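Local structure of alpha-1,2-mannosidase (Bacteroides thetaiotaomicron, 2WW2) at residues F116-L124 and V132-K140; E88-R96 and A212-K220. The protein hydrolyses alpha-mannosidic linkages with inversion of anomeric configuration, as a calcium-dependent mannosidase of glycoside hydrolase family 92. One frame throughout, in Å; residues are numbered along the deposited sequence. Where two conformers were deposited one is given.

Contact 1 (F116-L124 and V132-K140); sequences FNNGLQTSL and VFEVSFPEK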
ATOM      1  N   PHE A 116      41.558  15.604   5.538  1.00  8.05           N
ATOM      2  CA  PHE A 116      41.138  14.841   6.691  1.00  8.26           C
ATOM      3  C   PHE A 116      41.059  15.713   7.925  1.00  8.92           C
ATOM      4  O   PHE A 116      41.561  16.844   7.935  1.00  8.51           O
ATOM      5  CB  PHE A 116      42.072  13.630   6.873  1.00  8.10           C
ATOM      6  CG  PHE A 116      42.030  12.683   5.699  1.00  7.74           C
ATOM      7  CD1 PHE A 116      41.048  11.714   5.622  1.00  9.32           C
ATOM      8  CD2 PHE A 116      42.954  12.793   4.657  1.00  6.77           C
ATOM      9  CE1 PHE A 116      40.991  10.843   4.544  1.00  7.86           C
ATOM     10  CE2 PHE A 116      42.906  11.931   3.567  1.00  7.48           C
ATOM     11  CZ  PHE A 116      41.915  10.952   3.511  1.00  7.96           C
ATOM     12  N   ASN A 117      40.407  15.207   8.967  1.00  9.27           N
ATOM     13  CA  ASN A 117      40.272  15.994  10.192  1.00  9.25           C
ATOM     14  C   ASN A 117      41.633  16.357  10.783  1.00  9.10           C
ATOM     15  O   ASN A 117      41.758  17.383  11.450  1.00  8.58           O
ATOM     16  CB  ASN A 117      39.426  15.243  11.249  1.00 10.18           C
ATOM     17  CG  ASN A 117      37.941  15.149  10.879  1.00 12.75           C
ATOM     18  OD1 ASN A 117      37.499  15.652   9.835  1.00 15.19           O
ATOM     19  ND2 ASN A 117      37.161  14.479  11.741  1.00 14.16           N
ATOM     20  N   ASN A 118      42.651  15.527  10.543  1.00  8.78           N
ATOM     21  CA  ASN A 118      43.986  15.799  11.099  1.00  9.42           C
ATOM     22  C   ASN A 118      44.775  16.811  10.254  1.00  9.09           C
ATOM     23  O   ASN A 118      45.928  17.114  10.550  1.00  8.75           O
ATOM     24  CB  ASN A 118      44.803  14.504  11.278  1.00  9.55           C
ATOM     25  CG  ASN A 118      45.038  13.777   9.960  1.00 11.96           C
ATOM     26  OD1 ASN A 118      44.815  14.340   8.898  1.00 11.54           O
ATOM     27  ND2 ASN A 118      45.489  12.524  10.024  1.00 12.01           N
ATOM     28  N   GLY A 119      44.152  17.311   9.197  1.00  8.40           N
ATOM     29  CA  GLY A 119      44.760  18.348   8.380  1.00  8.41           C
ATOM     30  C   GLY A 119      45.498  17.842   7.152  1.00  8.60           C
ATOM     31  O   GLY A 119      45.933  18.637   6.318  1.00  8.75           O
ATOM     32  N   LEU A 120      45.635  16.524   7.010  1.00  7.98           N
ATOM     33  CA  LEU A 120      46.305  16.007   5.827  1.00  8.16           C
ATOM     34  C   LEU A 120      45.411  16.258   4.618  1.00  8.27           C
ATOM     35  O   LEU A 120      44.227  15.924   4.641  1.00  6.68           O
ATOM     36  CB  LEU A 120      46.592  14.504   5.965  1.00  7.54           C
ATOM     37  CG  LEU A 120      47.374  13.854   4.808  1.00  9.25           C
ATOM     38  CD1 LEU A 120      48.241  12.675   5.341  1.00  8.81           C
ATOM     39  CD2 LEU A 120      46.467  13.385   3.646  1.00  6.32           C
ATOM     40  N   GLN A 121      45.967  16.854   3.564  1.00  7.67           N
ATOM     41  CA  GLN A 121      45.170  17.089   2.361  1.00  8.54           C
ATOM     42  C   GLN A 121      45.727  16.258   1.229  1.00  8.67           C
ATOM     43  O   GLN A 121      46.940  16.090   1.115  1.00  9.61           O
ATOM     44  CB  GLN A 121      45.169  18.578   1.984  1.00  8.34           C
ATOM     45  CG  GLN A 121      44.335  18.905   0.712  1.00 11.40           C
ATOM     46  CD  GLN A 121      45.118  18.744  -0.578  1.00 13.30           C
ATOM     47  OE1 GLN A 121      46.346  18.822  -0.591  1.00 16.86           O
ATOM     48  NE2 GLN A 121      44.409  18.523  -1.680  1.00 15.80           N
ATOM     49  N   THR A 122      44.852  15.722   0.392  1.00  9.44           N
ATOM     50  CA  THR A 122      45.310  15.005  -0.793  1.00  9.98           C
ATOM     51  C   THR A 122      44.328  15.199  -1.941  1.00  9.84           C
ATOM     52  O   THR A 122      43.130  15.392  -1.714  1.00  8.92           O
ATOM     53  CB  THR A 122      45.538  13.498  -0.495  1.00 10.84           C
ATOM     54  OG1 THR A 122      46.112  12.862  -1.646  1.00 13.24           O
ATOM     55  CG2 THR A 122      44.252  12.807  -0.148  1.00 10.79           C
ATOM     56  N   SER A 123      44.842  15.227  -3.169  1.00  9.56           N
ATOM     57  CA  SER A 123      43.958  15.126  -4.321  1.00  9.57           C
ATOM     58  C   SER A 123      44.572  14.238  -5.392  1.00  8.77           C
ATOM     59  O   SER A 123      45.795  13.981  -5.403  1.00  9.13           O
ATOM     60  CB  SER A 123      43.546  16.494  -4.872  1.00  9.55           C
ATOM     61  OG  SER A 123      44.539  17.076  -5.695  1.00 10.93           O
ATOM     62  N   LEU A 124      43.715  13.723  -6.259  1.00  7.94           N
ATOM     63  CA  LEU A 124      44.166  12.863  -7.332  1.00  8.37           C
ATOM     64  C   LEU A 124      43.362  13.152  -8.591  1.00  8.33           C
ATOM     65  O   LEU A 124      42.177  13.478  -8.527  1.00  7.96           O
ATOM     66  CB  LEU A 124      44.006  11.388  -6.937  1.00  8.83           C
ATOM     67  CG  LEU A 124      42.600  10.893  -6.598  1.00 11.55           C
ATOM     68  CD1 LEU A 124      42.493   9.448  -6.966  1.00 12.71           C
ATOM     69  CD2 LEU A 124      42.256  11.075  -5.124  1.00 13.97           C
ATOM     70  N   VAL A 132      47.674  10.810 -10.823  1.00  5.92           N
ATOM     71  CA  VAL A 132      48.705  11.537 -10.090  1.00  6.84           C
ATOM     72  C   VAL A 132      48.043  12.103  -8.849  1.00  6.86           C
ATOM     73  O   VAL A 132      46.923  12.580  -8.942  1.00  6.35           O
ATOM     74  CB  VAL A 132      49.361  12.645 -10.955  1.00  7.01           C
ATOM     75  CG1 VAL A 132      50.350  13.470 -10.133  1.00  7.21           C
ATOM     76  CG2 VAL A 132      50.079  12.029 -12.172  1.00  7.63           C
ATOM     77  N   PHE A 133      48.714  11.974  -7.697  1.00  6.84           N
ATOM     78  CA  PHE A 133      48.245  12.501  -6.416  1.00  7.77           C
ATOM     79  C   PHE A 133      49.129  13.685  -6.015  1.00  8.06           C
ATOM     80  O   PHE A 133      50.321  13.713  -6.356  1.00  8.56           O
ATOM     81  CB  PHE A 133      48.440  11.470  -5.285  1.00  7.77           C
ATOM     82  CG  PHE A 133      47.520  10.268  -5.342  1.00  8.33           C
ATOM     83  CD1 PHE A 133      46.569  10.053  -4.341  1.00  7.59           C
ATOM     84  CD2 PHE A 133      47.627   9.343  -6.372  1.00 10.54           C
ATOM     85  CE1 PHE A 133      45.728   8.940  -4.378  1.00  9.89           C
ATOM     86  CE2 PHE A 133      46.776   8.221  -6.413  1.00 10.65           C
ATOM     87  CZ  PHE A 133      45.838   8.018  -5.418  1.00  8.89           C
ATOM     88  N   GLU A 134      48.578  14.613  -5.235  1.00  8.34           N
ATOM     89  CA  GLU A 134      49.405  15.517  -4.444  1.00  9.79           C
ATOM     90  C   GLU A 134      49.053  15.178  -3.000  1.00 10.09           C
ATOM     91  O   GLU A 134      47.914  14.811  -2.714  1.00 11.58           O
ATOM     92  CB  GLU A 134      49.052  16.983  -4.729  1.00 10.64           C
ATOM     93  CG  GLU A 134      47.627  17.330  -4.180  1.00 12.13           C
ATOM     94  CD  GLU A 134      47.147  18.751  -4.472  1.00 17.95           C
ATOM     95  OE1 GLU A 134      48.000  19.672  -4.597  1.00 17.35           O
ATOM     96  OE2 GLU A 134      45.896  18.930  -4.569  1.00 17.58           O
ATOM     97  N   VAL A 135      50.019  15.244  -2.085  1.00  9.72           N
ATOM     98  CA  VAL A 135      49.698  15.091  -0.677  1.00  8.89           C
ATOM     99  C   VAL A 135      50.348  16.242   0.094  1.00  9.17           C
ATOM    100  O   VAL A 135      51.532  16.503  -0.088  1.00  8.74           O
ATOM    101  CB  VAL A 135      50.216  13.754  -0.085  1.00  8.55           C
ATOM    102  CG1 VAL A 135      49.830  13.674   1.397  1.00  7.18           C
ATOM    103  CG2 VAL A 135      49.695  12.521  -0.875  1.00  9.00           C
ATOM    104  N   SER A 136      49.562  16.941   0.915  1.00  9.19           N
ATOM    105  CA  SER A 136      50.083  17.940   1.834  0.50  9.16           C
ATOM    106  C   SER A 136      50.026  17.386   3.267  1.00  9.59           C
ATOM    107  O   SER A 136      48.937  17.233   3.837  1.00  9.66           O
ATOM    108  CB  SER A 136      49.234  19.210   1.721  0.50  9.71           C
ATOM    109  OG  SER A 136      49.741  20.240   2.534  0.50  8.73           O
ATOM    110  N   PHE A 137      51.178  17.061   3.851  1.00  9.45           N
ATOM    111  CA  PHE A 137      51.207  16.437   5.186  1.00 10.12           C
ATOM    112  C   PHE A 137      51.129  17.499   6.285  1.00 11.37           C
ATOM    113  O   PHE A 137      51.713  18.554   6.135  1.00 11.41           O
ATOM    114  CB  PHE A 137      52.515  15.641   5.385  1.00  9.14           C
ATOM    115  CG  PHE A 137      52.586  14.351   4.590  1.00  9.04           C
ATOM    116  CD1 PHE A 137      51.913  13.216   5.017  1.00  6.67           C
ATOM    117  CD2 PHE A 137      53.336  14.284   3.437  1.00  8.13           C
ATOM    118  CE1 PHE A 137      51.990  12.037   4.312  1.00  6.18           C
ATOM    119  CE2 PHE A 137      53.421  13.108   2.715  1.00  6.16           C
ATOM    120  CZ  PHE A 137      52.733  11.982   3.153  1.00  6.28           C
ATOM    121  N   PRO A 138      50.446  17.208   7.408  1.00 12.77           N
ATOM    122  CA  PRO A 138      50.478  18.174   8.514  1.00 14.03           C
ATOM    123  C   PRO A 138      51.885  18.284   9.068  1.00 15.05           C
ATOM    124  O   PRO A 138      52.580  17.284   9.194  1.00 15.58           O
ATOM    125  CB  PRO A 138      49.551  17.572   9.579  1.00 14.29           C
ATOM    126  CG  PRO A 138      49.184  16.194   9.103  1.00 13.23           C
ATOM    127  CD  PRO A 138      49.573  16.047   7.661  1.00 12.78           C
ATOM    128  N   GLU A 139      52.310  19.494   9.405  1.00 16.14           N
ATOM    129  CA  GLU A 139      53.672  19.682   9.874  1.00 16.92           C
ATOM    130  C   GLU A 139      53.900  18.911  11.175  1.00 17.26           C
ATOM    131  O   GLU A 139      52.978  18.699  11.956  1.00 17.65           O
ATOM    132  CB  GLU A 139      53.985  21.180  10.054  1.00 17.46           C
ATOM    133  N   LYS A 140      55.125  18.450  11.377  1.00 17.91           N
ATOM    134  CA  LYS A 140      55.506  17.831  12.645  1.00 18.68           C
ATOM    135  C   LYS A 140      54.760  16.537  13.002  1.00 18.13           C
ATOM    136  O   LYS A 140      54.649  16.185  14.177  1.00 19.60           O
ATOM    137  CB  LYS A 140      55.408  18.852  13.796  1.00 18.77           C
TER

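Contact 2 (E88-R96 and A212-K220); sequences ELKMSHKER and ADYTCAYLK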
ATOM      1  N   GLU A  88      50.175   8.067  12.895  1.00 13.88           N
ATOM      2  CA  GLU A  88      50.336   6.647  13.181  0.50 13.59           C
ATOM      3  C   GLU A  88      50.192   5.771  11.937  1.00 13.32           C
ATOM      4  O   GLU A  88      49.245   5.898  11.187  1.00 13.65           O
ATOM      5  CB  GLU A  88      49.340   6.216  14.260  0.50 13.96           C
ATOM      6  CG  GLU A  88      49.763   6.599  15.675  0.50 13.61           C
ATOM      7  N   LEU A  89      51.153   4.883  11.725  1.00 12.52           N
ATOM      8  CA  LEU A  89      51.115   3.972  10.597  1.00 11.73           C
ATOM      9  C   LEU A  89      50.097   2.870  10.859  1.00 11.71           C
ATOM     10  O   LEU A  89      50.096   2.285  11.935  1.00 11.37           O
ATOM     11  CB  LEU A  89      52.489   3.324  10.410  1.00 11.53           C
ATOM     12  CG  LEU A  89      52.601   2.260   9.308  1.00 10.37           C
ATOM     13  CD1 LEU A  89      52.298   2.868   7.936  1.00  9.47           C
ATOM     14  CD2 LEU A  89      53.998   1.623   9.332  1.00  9.74           C
ATOM     15  N   LYS A  90      49.239   2.584   9.885  1.00 11.57           N
ATOM     16  CA  LYS A  90      48.327   1.437   9.984  1.00 12.67           C
ATOM     17  C   LYS A  90      48.367   0.723   8.643  1.00 12.10           C
ATOM     18  O   LYS A  90      48.242   1.387   7.618  1.00 12.15           O
ATOM     19  CB  LYS A  90      46.898   1.912  10.254  1.00 13.58           C
ATOM     20  CG  LYS A  90      46.727   2.627  11.600  1.00 16.86           C
ATOM     21  CD  LYS A  90      46.936   1.648  12.748  1.00 21.89           C
ATOM     22  CE  LYS A  90      46.725   2.338  14.107  1.00 25.89           C
ATOM     23  NZ  LYS A  90      46.913   1.365  15.209  1.00 27.51           N
ATOM     24  N   MET A  91      48.567  -0.599   8.634  1.00 11.27           N
ATOM     25  CA  MET A  91      48.762  -1.316   7.368  1.00 11.07           C
ATOM     26  C   MET A  91      47.469  -1.888   6.799  1.00 10.21           C
ATOM     27  O   MET A  91      47.120  -1.618   5.658  1.00 10.59           O
ATOM     28  CB  MET A  91      49.788  -2.466   7.513  1.00 10.47           C
ATOM     29  CG  MET A  91      51.164  -2.011   8.008  1.00 12.38           C
ATOM     30  SD  MET A  91      51.849  -0.709   6.964  1.00 13.40           S
ATOM     31  CE  MET A  91      52.136  -1.600   5.446  1.00 13.11           C
ATOM     32  N   SER A  92      46.788  -2.711   7.587  1.00  9.73           N
ATOM     33  CA  SER A  92      45.608  -3.434   7.111  1.00  9.67           C
ATOM     34  C   SER A  92      44.438  -2.507   6.811  1.00  9.42           C
ATOM     35  O   SER A  92      44.212  -1.520   7.523  1.00  9.83           O
ATOM     36  CB  SER A  92      45.174  -4.482   8.138  1.00  9.75           C
ATOM     37  OG  SER A  92      43.950  -5.093   7.735  1.00 11.22           O
ATOM     38  N   HIS A  93      43.700  -2.812   5.750  1.00  9.20           N
ATOM     39  CA  HIS A  93      42.484  -2.057   5.453  1.00  9.85           C
ATOM     40  C   HIS A  93      41.517  -2.017   6.655  1.00 10.70           C
ATOM     41  O   HIS A  93      40.727  -1.088   6.785  1.00 10.99           O
ATOM     42  CB  HIS A  93      41.778  -2.635   4.220  1.00  8.85           C
ATOM     43  CG  HIS A  93      41.051  -3.925   4.485  1.00  9.16           C
ATOM     44  ND1 HIS A  93      41.678  -5.155   4.484  1.00 12.05           N
ATOM     45  CD2 HIS A  93      39.751  -4.168   4.774  1.00  6.93           C
ATOM     46  CE1 HIS A  93      40.789  -6.108   4.728  1.00  6.70           C
ATOM     47  NE2 HIS A  93      39.613  -5.533   4.918  1.00 10.79           N
ATOM     48  N   LYS A  94      41.585  -3.030   7.526  1.00 11.91           N
ATOM     49  CA  LYS A  94      40.709  -3.107   8.698  1.00 12.70           C
ATOM     50  C   LYS A  94      41.035  -2.032   9.707  1.00 12.73           C
ATOM     51  O   LYS A  94      40.191  -1.685  10.519  1.00 12.55           O
ATOM     52  CB  LYS A  94      40.854  -4.464   9.387  1.00 13.37           C
ATOM     53  CG  LYS A  94      40.526  -5.654   8.493  1.00 16.05           C
ATOM     54  CD  LYS A  94      39.116  -6.156   8.743  1.00 20.91           C
ATOM     55  CE  LYS A  94      38.907  -7.534   8.120  1.00 24.02           C
ATOM     56  NZ  LYS A  94      37.466  -7.931   8.177  1.00 28.35           N
ATOM     57  N   GLU A  95      42.262  -1.519   9.658  1.00 13.01           N
ATOM     58  CA  GLU A  95      42.749  -0.542  10.622  1.00 13.96           C
ATOM     59  C   GLU A  95      43.032   0.862  10.059  1.00 13.20           C
ATOM     60  O   GLU A  95      43.248   1.786  10.841  1.00 12.64           O
ATOM     61  CB  GLU A  95      44.037  -1.044  11.283  1.00 14.58           C
ATOM     62  CG  GLU A  95      43.821  -2.221  12.187  1.00 20.87           C
ATOM     63  CD  GLU A  95      45.009  -2.436  13.080  1.00 27.21           C
ATOM     64  OE1 GLU A  95      46.032  -2.943  12.580  1.00 29.38           O
ATOM     65  OE2 GLU A  95      44.926  -2.073  14.276  1.00 31.62           O
ATOM     66  N   ARG A  96      43.071   1.013   8.732  1.00 12.76           N
ATOM     67  CA  ARG A  96      43.286   2.316   8.109  1.00 13.17           C
ATOM     68  C   ARG A  96      41.958   3.009   8.013  1.00 13.00           C
ATOM     69  O   ARG A  96      41.217   2.807   7.048  1.00 14.34           O
ATOM     70  CB  ARG A  96      43.841   2.218   6.674  1.00 13.69           C
ATOM     71  CG  ARG A  96      45.242   1.734   6.555  1.00 14.01           C
ATOM     72  CD  ARG A  96      45.787   1.882   5.115  1.00 10.86           C
ATOM     73  NE  ARG A  96      44.798   1.619   4.076  1.00  9.61           N
ATOM     74  CZ  ARG A  96      44.636   0.461   3.438  1.00  9.92           C
ATOM     75  NH1 ARG A  96      45.398  -0.605   3.730  1.00  8.46           N
ATOM     76  NH2 ARG A  96      43.703   0.368   2.497  1.00  8.39           N
ATOM     77  N   ALA A 212      52.023 -12.617  -0.856  1.00  8.10           N
ATOM     78  CA  ALA A 212      51.167 -13.428   0.004  1.00  8.55           C
ATOM     79  C   ALA A 212      49.744 -13.274  -0.483  1.00  8.30           C
ATOM     80  O   ALA A 212      49.494 -12.599  -1.484  1.00  8.46           O
ATOM     81  CB  ALA A 212      51.269 -12.958   1.446  1.00  8.47           C
ATOM     82  N   ASP A 213      48.810 -13.891   0.226  1.00  8.36           N
ATOM     83  CA  ASP A 213      47.397 -13.677  -0.066  1.00  8.47           C
ATOM     84  C   ASP A 213      47.081 -12.172  -0.079  1.00  8.62           C
ATOM     85  O   ASP A 213      46.550 -11.638  -1.064  1.00  8.23           O
ATOM     86  CB  ASP A 213      46.550 -14.399   0.981  1.00  9.16           C
ATOM     87  CG  ASP A 213      45.056 -14.098   0.854  1.00 10.02           C
ATOM     88  OD1 ASP A 213      44.519 -14.077  -0.284  1.00  9.15           O
ATOM     89  OD2 ASP A 213      44.424 -13.907   1.913  1.00 10.42           O
ATOM     90  N   TYR A 214      47.412 -11.505   1.024  1.00  8.14           N
ATOM     91  CA  TYR A 214      47.152 -10.073   1.201  1.00  7.94           C
ATOM     92  C   TYR A 214      48.502  -9.405   1.450  1.00  7.55           C
ATOM     93  O   TYR A 214      49.246  -9.838   2.335  1.00  7.32           O
ATOM     94  CB  TYR A 214      46.235  -9.867   2.417  1.00  7.60           C
ATOM     95  CG  TYR A 214      45.872  -8.419   2.735  1.00  8.67           C
ATOM     96  CD1 TYR A 214      45.648  -7.483   1.722  1.00  7.15           C
ATOM     97  CD2 TYR A 214      45.721  -8.002   4.052  1.00  8.88           C
ATOM     98  CE1 TYR A 214      45.308  -6.140   2.037  1.00  8.40           C
ATOM     99  CE2 TYR A 214      45.379  -6.700   4.367  1.00  9.24           C
ATOM    100  CZ  TYR A 214      45.165  -5.772   3.360  1.00  9.46           C
ATOM    101  OH  TYR A 214      44.833  -4.473   3.717  1.00  9.66           O
ATOM    102  N   THR A 215      48.827  -8.358   0.689  1.00  7.75           N
ATOM    103  CA  THR A 215      50.073  -7.622   0.906  1.00  6.99           C
ATOM    104  C   THR A 215      49.846  -6.116   0.909  1.00  7.94           C
ATOM    105  O   THR A 215      48.989  -5.611   0.176  1.00  7.89           O
ATOM    106  CB  THR A 215      51.143  -7.924  -0.176  1.00  8.02           C
ATOM    107  OG1 THR A 215      50.675  -7.543  -1.481  1.00  7.88           O
ATOM    108  CG2 THR A 215      51.509  -9.414  -0.193  1.00  5.86           C
ATOM    109  N   CYS A 216      50.630  -5.421   1.733  1.00  8.02           N
ATOM    110  CA  CYS A 216      50.708  -3.970   1.745  1.00  8.62           C
ATOM    111  C   CYS A 216      52.171  -3.555   1.896  1.00  8.73           C
ATOM    112  O   CYS A 216      53.048  -4.369   2.247  1.00  8.57           O
ATOM    113  CB  CYS A 216      49.887  -3.387   2.912  1.00  8.77           C
ATOM    114  SG  CYS A 216      48.096  -3.833   2.910  1.00 10.26           S
ATOM    115  N   ALA A 217      52.446  -2.286   1.633  1.00  7.99           N
ATOM    116  CA  ALA A 217      53.798  -1.763   1.826  1.00  7.92           C
ATOM    117  C   ALA A 217      53.630  -0.363   2.334  1.00  8.45           C
ATOM    118  O   ALA A 217      52.619   0.294   2.031  1.00  8.00           O
ATOM    119  CB  ALA A 217      54.567  -1.747   0.521  1.00  8.18           C
ATOM    120  N   TYR A 218      54.594   0.095   3.115  1.00  8.70           N
ATOM    121  CA  TYR A 218      54.578   1.493   3.531  1.00  9.15           C
ATOM    122  C   TYR A 218      55.869   2.176   3.145  1.00  9.21           C
ATOM    123  O   TYR A 218      56.917   1.546   3.045  1.00  9.22           O
ATOM    124  CB  TYR A 218      54.316   1.637   5.041  1.00  8.49           C
ATOM    125  CG  TYR A 218      55.542   1.467   5.913  1.00 10.45           C
ATOM    126  CD1 TYR A 218      56.412   2.542   6.140  1.00 10.43           C
ATOM    127  CD2 TYR A 218      55.834   0.242   6.505  1.00 10.94           C
ATOM    128  CE1 TYR A 218      57.526   2.398   6.941  1.00 12.73           C
ATOM    129  CE2 TYR A 218      56.963   0.092   7.302  1.00 12.68           C
ATOM    130  CZ  TYR A 218      57.791   1.181   7.517  1.00 12.82           C
ATOM    131  OH  TYR A 218      58.906   1.045   8.304  1.00 16.48           O
ATOM    132  N   LEU A 219      55.759   3.481   2.931  1.00  9.21           N
ATOM    133  CA  LEU A 219      56.872   4.350   2.661  1.00  9.89           C
ATOM    134  C   LEU A 219      56.719   5.518   3.612  1.00  9.44           C
ATOM    135  O   LEU A 219      55.604   5.997   3.815  1.00  8.30           O
ATOM    136  CB  LEU A 219      56.786   4.867   1.226  1.00 10.55           C
ATOM    137  CG  LEU A 219      56.880   3.743   0.194  1.00 13.20           C
ATOM    138  CD1 LEU A 219      55.478   3.337  -0.261  1.00 14.75           C
ATOM    139  CD2 LEU A 219      57.715   4.202  -0.966  1.00 16.80           C
ATOM    140  N   LYS A 220      57.828   5.941   4.221  1.00  8.96           N
ATOM    141  CA  LYS A 220      57.826   7.079   5.126  1.00  9.24           C
ATOM    142  C   LYS A 220      58.636   8.219   4.506  1.00  8.96           C
ATOM    143  O   LYS A 220      59.705   7.979   3.930  1.00  9.45           O
ATOM    144  CB  LYS A 220      58.437   6.663   6.469  1.00  9.75           C
ATOM    145  CG  LYS A 220      58.355   7.713   7.568  1.00 10.07           C
ATOM    146  CD  LYS A 220      58.974   7.130   8.850  1.00 13.15           C
ATOM    147  CE  LYS A 220      58.516   7.861  10.097  1.00 15.12           C
ATOM    148  NZ  LYS A 220      59.058   9.246  10.147  1.00 18.07           N
TER

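Contact 1 (F116-L124 and V132-K140)
Gln121 to Leu124 and Phe133 to Ser136 pair as the two antiparallel arms of a beta hairpin in the N-terminal domain of the family 92 fold. Gln121 and Ser136 form a hydrogen-bonded pair, with Gln121 N 3.0 Å from Ser136 O, and so do Ser123 and Glu134; Thr122 faces Val135, and Leu124 faces Phe133, at non-hydrogen-bonded positions. On the face bearing Thr122, Leu124, Phe133 and Val135, Leu124 CB sits over the centre of the Phe133 ring, 3.8 Å from its centroid, a CH-pi contact. The Thr122 hydroxyl lies at that ring's edge and donates a hydrogen bond to Glu134 O, 2.9 Å from Thr122 OG1; OG1 is anti to the backbone N (chi1 -174°). Beyond the paired strands, Leu120 packs CB on Pro138 CD. Gly119, at positive phi (95°), ends the type I turn from Phe116, where a side chain would jam against the preceding carbonyl O.

The other face is polar. Glu134 OE2 accepts from Ser123 OG at 2.6 Å, on its anti side, and from Gln121 NE2 at 3.3 Å, which comes from above the carboxylate plane; the two donors use opposite faces. Lys228 forms a salt bridge with Glu134 OE1. Held by two neutral donors and a lysine, this carboxylate probably stays ionised and fixed in rotation, joining both hairpin arms through side chains as well as backbone.

Contact 2 (E88-R96 and A212-K220)
Hydrogen bonds join His93 to Tyr214 at one end of this contact, where the loop 88-96 lies across the chain leading into strand 216-220. His93 N donates to Tyr214 OH over 2.9 Å, and His93 ND1 adds a weak bond to the same oxygen at 3.3 Å. With CG anti to the backbone N (chi1 180°) the Tyr214 ring reaches out to the loop, and its hydroxyl, able both to accept and to donate, can be shared between His93 and Asp148. The Asp148 carboxylate also forms a salt bridge with Arg96. Arg96 NH1 in turn donates to Met91 O at 2.8 Å, in the guanidinium plane, bracing the loop from within, while Ser92 OG accepts from Lys94 N in an ST turn. A phenylalanine in place of Tyr214 would probably leave His93 N and Asp148 without the hydroxyl they share.

Aromatic contacts follow. The His93 ring turns its edge to the Tyr214 face, offset, with planes at 76°. Farther along, Leu89 CD2 rests over one face of the Tyr218 ring, 3.8 Å from the centroid, and Met91 SD makes an oblique Met-aromatic contact with that ring.

Apolar packing fills the middle. Met91, flexible enough to bend at chi2 and chi3, brings CE to 3.8 Å from Cys216 CB, a small residue that makes room for it. The arrangement is that of a connecting loop folded over a beta-sheet face, polar at one end and apolar along the strand, within the N-terminal beta domain.

From the N terminus, the chain leaves strand 80-86 through the loop 88-96, the first half of contact 2, then runs through strands 98-108 and 111-116 into the hairpin. Contact 1 closes there, only a few residues after its first arm turns back. The chain next builds strands 143-148 through 209-212 before 212-220 returns to the loop, so contact 2 closes a circuit of over a hundred residues within which contact 1 is nested. Their centres lie about 18 Å apart and their nearest atoms about 7 Å apart, so the two do not touch. Contact 1 is a local pairing of neighbouring strands; contact 2 ties an early loop to a late strand of the same N-terminal beta domain.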